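Local coordinates for lipoate-protein ligase, putative (Streptococcus pneumoniae, PDB 1VQZ) that is a putative member of the lipoate-protein ligase family, pairing a lipoyl protein ligase A/B catalytic domain with a bacterial lipoate-protein ligase C-terminal region, at residues Glu31-His36 / Thr97-Glu102; Lys35-Glu40 / Tyr227-Glu232. One frame throughout, in Å; residues are numbered along the deposited sequence.

Interaction 1: Glu31-His36 / Thr97-Glu102; sequences EYAFKH and TIISKE. With EDO (1,2-ethanediol), chain N.
Phe34 and Ile99 bring the two backbones closest, their CA atoms 6.1 Å apart, where the last turns of helix 23-36 lie against strand 93-101. No hydrogen bond joins the segments; the contact is wholly apolar and buried. Ile99 carries it from the strand side. With CG1 lying beside its own backbone N (chi1 -66°), Ile99 CD1 is sent into the helix surface, ending 3.6 Å from Phe34 N and 3.7 Å from Phe34 CA, so it rests on the helix backbone as well as on side chains. Ile99 CD1 is also 3.9 Å from Ala33 CB and 4.1 Å from Phe34 CB. The other branch, CG2, comes up to the edge of the Phe34 ring, near its plane. Phe34 holds CG anti to its backbone N (chi1 -177°) in presenting that edge, and Met156 of the neighbouring strand 154-162 also touches the ring.

Glu31 and Lys35, which point away from the strand, pair with each other. Lys35 NZ bridges to Glu31 OE2 at 2.8 Å, approaching the anti side and 34° out of the carboxylate plane; Lys244 is a second cation on that oxygen. The ethanediol spans Glu31 OE1 and His36 NE2, giving a hydrogen bond to each. Ile43 and Met156, from the strands flanking 93-101, also touch Ile99, completing a helix-on-sheet layer of the alpha/beta catalytic domain of the lipoyl protein ligase family.

Interaction 2: Lys35-Glu40 / Tyr227-Glu232; sequences KHLLDE and YVFSEE. With EDO (1,2-ethanediol), chain N.
Leu37 sets CD1 over one face of the Tyr227 ring and CD2 out past the rim, near the phenol end. Leu37 CD1 makes the CH-pi contact, 4.0 Å from the ring centroid of Tyr227 and 20° off the normal, displaced toward the rim on the Tyr227 CD2-CE2 side. The second methyl, Leu37 CD2, is 3.7 Å from Tyr227 CZ and close to Tyr227 OH. The phenol hydroxyl itself is hydrogen-bonded to Glu233, in the first turn of helix 231-245.

Phe229 closes in on the same leucine: Phe229 CE1 stands 3.9 Å from Leu37 CD1, with the ring set obliquely to that methyl. Phe229 CD1 lies at the edge of the Tyr227 ring, in its plane, so the two aromatics form a corner that receives the leucine. Leu37 is the centre of an inverse gamma turn and opens a type I beta turn ending at Glu40, where Glu40 N bonds Leu37 O at 3.2 Å. This reversal takes the chain from helix 23-36 into strand 42-47. Across from it, Ser230 is the N-cap of helix 231-245, so the contact joins the exit of one helix to the entrance of another.

Glu40 approaches Tyr227 at about a right angle. With the Glu40 chain bent at chi2 (-59°), Glu40 OE2 comes 3.6 Å from Tyr227 CE1, the carboxylate and ring planes 56° apart. The other oxygen, Glu40 OE1, is in a salt bridge with Lys14 on strand 13-17, whose side chain also touches Tyr227.

Overall arrangement
Both interactions start from the C-terminal end of helix 23-36 and share Lys35 and His36; their centres are 10 Å apart. Interaction 1 reaches 61 residues onward to strand 93-101, inside the large mixed sheet, whereas interaction 2 spans 187 residues to the segment between edge strand 225-226 and helix 231-245. Tyr32 bridges them, Tyr32 CD2 lying 3.8 Å from Phe229 CE1 and its CE2 packing on Leu37, while its hydroxyl is hydrogen-bonded to Glu236. Helix 23-36 therefore touches both the large sheet and helix 231-245, so parts of the chain far apart in sequence meet around one helix.

Interaction 1: Glu31-His36 / Thr97-Glu102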
loop_
_atom_site.group_PDB
_atom_site.type_symbol
_atom_site.label_atom_id
_atom_site.label_comp_id
_atom_site.label_asym_id
_atom_site.label_seq_id
_atom_site.Cartn_x
_atom_site.Cartn_y
_atom_site.Cartn_z
ATOM N N GLU A 31 -6.272 -9.050 4.080
ATOM C CA GLU A 31 -6.655 -9.532 2.758
ATOM C C GLU A 31 -7.902 -10.424 2.794
ATOM O O GLU A 31 -8.778 -10.400 1.868
ATOM C CB GLU A 31 -5.505 -10.315 2.107
ATOM C CG GLU A 31 -5.780 -10.621 0.641
ATOM C CD GLU A 31 -4.697 -11.465 -0.024
ATOM O OE1 GLU A 31 -4.293 -12.527 0.506
ATOM O OE2 GLU A 31 -4.287 -11.070 -1.105
ATOM N N TYR A 32 -7.978 -11.245 3.837
ATOM C CA TYR A 32 -9.134 -12.111 4.036
ATOM C C TYR A 32 -10.439 -11.303 4.192
ATOM O O TYR A 32 -11.451 -11.612 3.583
ATOM C CB TYR A 32 -8.921 -13.019 5.233
ATOM C CG TYR A 32 -9.918 -14.144 5.264
ATOM C CD1 TYR A 32 -9.740 -15.280 4.471
ATOM C CD2 TYR A 32 -11.034 -14.083 6.081
ATOM C CE1 TYR A 32 -10.674 -16.333 4.455
ATOM C CE2 TYR A 32 -11.986 -15.144 6.096
ATOM C CZ TYR A 32 -11.792 -16.269 5.270
ATOM O OH TYR A 32 -12.702 -17.292 5.292
ATOM N N ALA A 33 -10.404 -10.238 4.993
ATOM C CA ALA A 33 -11.534 -9.367 5.105
ATOM C C ALA A 33 -11.870 -8.723 3.743
ATOM O O ALA A 33 -13.032 -8.735 3.315
ATOM C CB ALA A 33 -11.284 -8.322 6.214
ATOM N N PHE A 34 -10.858 -8.183 3.047
ATOM C CA PHE A 34 -11.058 -7.517 1.758
ATOM C C PHE A 34 -11.656 -8.469 0.727
ATOM O O PHE A 34 -12.693 -8.174 0.086
ATOM C CB PHE A 34 -9.704 -7.037 1.277
ATOM C CG PHE A 34 -9.717 -6.249 -0.013
ATOM C CD1 PHE A 34 -10.816 -5.449 -0.387
ATOM C CD2 PHE A 34 -8.548 -6.207 -0.802
ATOM C CE1 PHE A 34 -10.776 -4.656 -1.558
ATOM C CE2 PHE A 34 -8.505 -5.432 -1.961
ATOM C CZ PHE A 34 -9.630 -4.660 -2.338
ATOM N N LYS A 35 -11.060 -9.651 0.595
ATOM C CA LYS A 35 -11.392 -10.571 -0.533
ATOM C C LYS A 35 -12.356 -11.718 -0.244
ATOM O O LYS A 35 -12.991 -12.246 -1.138
ATOM C CB LYS A 35 -10.098 -11.128 -1.137
ATOM C CG LYS A 35 -9.200 -10.070 -1.688
ATOM C CD LYS A 35 -7.916 -10.672 -2.281
ATOM C CE LYS A 35 -7.035 -9.575 -2.928
ATOM N NZ LYS A 35 -5.676 -10.130 -3.386
ATOM N N HIS A 36 -12.485 -12.062 1.013
ATOM C CA HIS A 36 -13.208 -13.274 1.419
ATOM C C HIS A 36 -14.476 -13.032 2.230
ATOM O O HIS A 36 -15.325 -13.893 2.241
ATOM C CB HIS A 36 -12.275 -14.167 2.244
ATOM C CG HIS A 36 -11.196 -14.811 1.446
ATOM N ND1 HIS A 36 -11.270 -16.119 1.022
ATOM C CD2 HIS A 36 -9.997 -14.339 1.024
ATOM C CE1 HIS A 36 -10.167 -16.418 0.359
ATOM N NE2 HIS A 36 -9.376 -15.362 0.352
ATOM N N THR A 97 -7.850 -0.043 8.267
ATOM C CA THR A 97 -8.410 -0.692 7.075
ATOM C C THR A 97 -9.893 -0.351 6.925
ATOM O O THR A 97 -10.656 -0.568 7.837
ATOM C CB THR A 97 -8.310 -2.187 7.235
ATOM O OG1 THR A 97 -6.943 -2.533 7.436
ATOM C CG2 THR A 97 -8.853 -2.903 6.061
ATOM N N ILE A 98 -10.275 0.200 5.779
ATOM C CA ILE A 98 -11.659 0.549 5.448
ATOM C C ILE A 98 -12.012 -0.178 4.149
ATOM O O ILE A 98 -11.551 0.195 3.093
ATOM C CB ILE A 98 -11.793 2.049 5.228
ATOM C CG1 ILE A 98 -11.168 2.803 6.407
ATOM C CG2 ILE A 98 -13.255 2.481 5.055
ATOM C CD1 ILE A 98 -10.894 4.239 6.068
ATOM N N ILE A 99 -12.859 -1.192 4.254
ATOM C CA ILE A 99 -13.346 -1.979 3.123
ATOM C C ILE A 99 -14.805 -1.754 2.853
ATOM O O ILE A 99 -15.639 -1.699 3.789
ATOM C CB ILE A 99 -13.128 -3.458 3.409
ATOM C CG1 ILE A 99 -11.621 -3.762 3.476
ATOM C CG2 ILE A 99 -13.821 -4.330 2.377
ATOM C CD1 ILE A 99 -11.287 -4.896 4.417
ATOM N N SER A 100 -15.136 -1.630 1.567
ATOM C CA SER A 100 -16.536 -1.337 1.161
ATOM C C SER A 100 -16.848 -1.914 -0.197
ATOM O O SER A 100 -16.029 -1.859 -1.110
ATOM C CB SER A 100 -16.798 0.162 1.108
ATOM O OG SER A 100 -15.933 0.714 0.127
ATOM N N LYS A 101 -18.008 -2.525 -0.289
ATOM C CA LYS A 101 -18.639 -2.845 -1.536
ATOM C C LYS A 101 -18.839 -1.565 -2.327
ATOM O O LYS A 101 -19.296 -0.536 -1.805
ATOM C CB LYS A 101 -20.001 -3.484 -1.262
ATOM C CG LYS A 101 -20.813 -3.850 -2.511
ATOM C CD LYS A 101 -22.155 -4.499 -2.127
ATOM C CE LYS A 101 -22.911 -4.966 -3.378
ATOM N NZ LYS A 101 -24.050 -5.904 -3.089
ATOM N N GLU A 102 -18.493 -1.644 -3.599
ATOM C CA GLU A 102 -18.650 -0.554 -4.531
ATOM C C GLU A 102 -20.147 -0.338 -4.722
ATOM O O GLU A 102 -20.847 -1.207 -5.202
ATOM C CB GLU A 102 -17.965 -0.918 -5.854
ATOM C CG GLU A 102 -18.034 0.123 -6.942
ATOM C CD GLU A 102 -17.245 -0.290 -8.184
ATOM O OE1 GLU A 102 -16.909 -1.485 -8.303
ATOM O OE2 GLU A 102 -16.954 0.574 -9.040
HETATM C C1 EDO N . -6.809 -15.380 -1.265
HETATM O O1 EDO N . -7.420 -14.094 -1.254
HETATM C C2 EDO N . -5.517 -15.258 -0.477
HETATM O O2 EDO N . -4.515 -14.579 -1.227
#

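Interaction 2: Lys35-Glu40 / Tyr227-Glu232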
loop_
_atom_site.group_PDB
_atom_site.type_symbol
_atom_site.label_atom_id
_atom_site.label_comp_id
_atom_site.label_asym_id
_atom_site.label_seq_id
_atom_site.Cartn_x
_atom_site.Cartn_y
_atom_site.Cartn_z
ATOM N N LYS A 35 -11.060 -9.651 0.595
ATOM C CA LYS A 35 -11.392 -10.571 -0.533
ATOM C C LYS A 35 -12.356 -11.718 -0.244
ATOM O O LYS A 35 -12.991 -12.246 -1.138
ATOM C CB LYS A 35 -10.098 -11.128 -1.137
ATOM C CG LYS A 35 -9.200 -10.070 -1.688
ATOM C CD LYS A 35 -7.916 -10.672 -2.281
ATOM C CE LYS A 35 -7.035 -9.575 -2.928
ATOM N NZ LYS A 35 -5.676 -10.130 -3.386
ATOM N N HIS A 36 -12.485 -12.062 1.013
ATOM C CA HIS A 36 -13.208 -13.274 1.419
ATOM C C HIS A 36 -14.476 -13.032 2.230
ATOM O O HIS A 36 -15.325 -13.893 2.241
ATOM C CB HIS A 36 -12.275 -14.167 2.244
ATOM C CG HIS A 36 -11.196 -14.811 1.446
ATOM N ND1 HIS A 36 -11.270 -16.119 1.022
ATOM C CD2 HIS A 36 -9.997 -14.339 1.024
ATOM C CE1 HIS A 36 -10.167 -16.418 0.359
ATOM N NE2 HIS A 36 -9.376 -15.362 0.352
ATOM N N LEU A 37 -14.601 -11.893 2.921
ATOM C CA LEU A 37 -15.816 -11.599 3.697
ATOM C C LEU A 37 -16.810 -10.796 2.857
ATOM O O LEU A 37 -17.254 -9.694 3.232
ATOM C CB LEU A 37 -15.532 -10.868 5.022
ATOM C CG LEU A 37 -14.682 -11.592 6.093
ATOM C CD1 LEU A 37 -14.635 -10.756 7.341
ATOM C CD2 LEU A 37 -15.198 -12.965 6.437
ATOM N N LEU A 38 -17.194 -11.408 1.748
ATOM C CA LEU A 38 -18.040 -10.789 0.719
ATOM C C LEU A 38 -19.532 -10.597 1.098
ATOM O O LEU A 38 -20.251 -9.902 0.393
ATOM C CB LEU A 38 -17.941 -11.619 -0.579
ATOM C CG LEU A 38 -16.509 -11.709 -1.106
ATOM C CD1 LEU A 38 -16.449 -12.464 -2.440
ATOM C CD2 LEU A 38 -15.892 -10.290 -1.237
ATOM N N ASP A 39 -19.989 -11.213 2.183
ATOM C CA ASP A 39 -21.335 -10.967 2.708
ATOM C C ASP A 39 -21.405 -9.751 3.663
ATOM O O ASP A 39 -22.466 -9.453 4.187
ATOM C CB ASP A 39 -21.853 -12.184 3.509
ATOM C CG ASP A 39 -22.178 -13.405 2.634
ATOM O OD1 ASP A 39 -22.436 -13.245 1.425
ATOM O OD2 ASP A 39 -22.202 -14.528 3.193
ATOM N N GLU A 40 -20.289 -9.114 3.939
ATOM C CA GLU A 40 -20.238 -7.916 4.750
ATOM C C GLU A 40 -19.876 -6.777 3.817
ATOM O O GLU A 40 -18.786 -6.773 3.255
ATOM C CB GLU A 40 -19.138 -8.044 5.802
ATOM C CG GLU A 40 -19.118 -9.377 6.541
ATOM C CD GLU A 40 -20.412 -9.668 7.280
ATOM O OE1 GLU A 40 -21.128 -8.728 7.687
ATOM O OE2 GLU A 40 -20.702 -10.864 7.438
ATOM N N TYR A 227 -17.401 -8.476 13.891
ATOM C CA TYR A 227 -17.216 -9.783 13.222
ATOM C C TYR A 227 -16.128 -10.559 13.971
ATOM O O TYR A 227 -14.993 -10.110 14.065
ATOM C CB TYR A 227 -16.797 -9.634 11.747
ATOM C CG TYR A 227 -16.941 -10.933 10.947
ATOM C CD1 TYR A 227 -18.151 -11.250 10.338
ATOM C CD2 TYR A 227 -15.894 -11.856 10.846
ATOM C CE1 TYR A 227 -18.321 -12.434 9.600
ATOM C CE2 TYR A 227 -16.065 -13.086 10.103
ATOM C CZ TYR A 227 -17.281 -13.339 9.477
ATOM O OH TYR A 227 -17.536 -14.485 8.752
ATOM N N VAL A 228 -16.485 -11.729 14.484
ATOM C CA VAL A 228 -15.554 -12.587 15.204
ATOM C C VAL A 228 -15.263 -13.798 14.341
ATOM O O VAL A 228 -16.178 -14.529 13.969
ATOM C CB VAL A 228 -16.136 -13.026 16.578
ATOM C CG1 VAL A 228 -15.203 -14.016 17.312
ATOM C CG2 VAL A 228 -16.302 -11.808 17.447
ATOM N N PHE A 229 -13.985 -13.988 14.025
ATOM C CA PHE A 229 -13.556 -15.075 13.189
ATOM C C PHE A 229 -13.734 -16.416 13.866
ATOM O O PHE A 229 -13.402 -16.583 15.006
ATOM C CB PHE A 229 -12.067 -14.899 12.762
ATOM C CG PHE A 229 -11.855 -13.873 11.681
ATOM C CD1 PHE A 229 -12.490 -13.977 10.451
ATOM C CD2 PHE A 229 -11.008 -12.808 11.882
ATOM C CE1 PHE A 229 -12.279 -13.027 9.462
ATOM C CE2 PHE A 229 -10.795 -11.847 10.902
ATOM C CZ PHE A 229 -11.412 -11.969 9.677
ATOM N N SER A 230 -14.226 -17.394 13.127
ATOM C CA SER A 230 -14.348 -18.738 13.622
ATOM C C SER A 230 -12.976 -19.361 13.541
ATOM O O SER A 230 -12.095 -18.847 12.848
ATOM C CB SER A 230 -15.286 -19.545 12.715
ATOM O OG SER A 230 -14.688 -19.679 11.432
ATOM N N GLU A 231 -12.825 -20.506 14.196
ATOM C CA GLU A 231 -11.615 -21.327 14.078
ATOM C C GLU A 231 -11.282 -21.691 12.615
ATOM O O GLU A 231 -10.099 -21.694 12.206
ATOM C CB GLU A 231 -11.744 -22.599 14.932
ATOM C CG GLU A 231 -11.533 -22.369 16.429
ATOM N N GLU A 232 -12.328 -21.973 11.845
ATOM C CA GLU A 232 -12.157 -22.337 10.451
ATOM C C GLU A 232 -11.619 -21.158 9.656
ATOM O O GLU A 232 -10.671 -21.324 8.906
ATOM C CB GLU A 232 -13.461 -22.816 9.810
ATOM C CG GLU A 232 -13.993 -24.165 10.311
ATOM C CD GLU A 232 -15.206 -24.652 9.519
ATOM O OE1 GLU A 232 -15.523 -24.041 8.474
ATOM O OE2 GLU A 232 -15.839 -25.654 9.935
HETATM C C1 EDO N . -6.809 -15.380 -1.265
HETATM O O1 EDO N . -7.420 -14.094 -1.254
HETATM C C2 EDO N . -5.517 -15.258 -0.477
HETATM O O2 EDO N . -4.515 -14.579 -1.227
#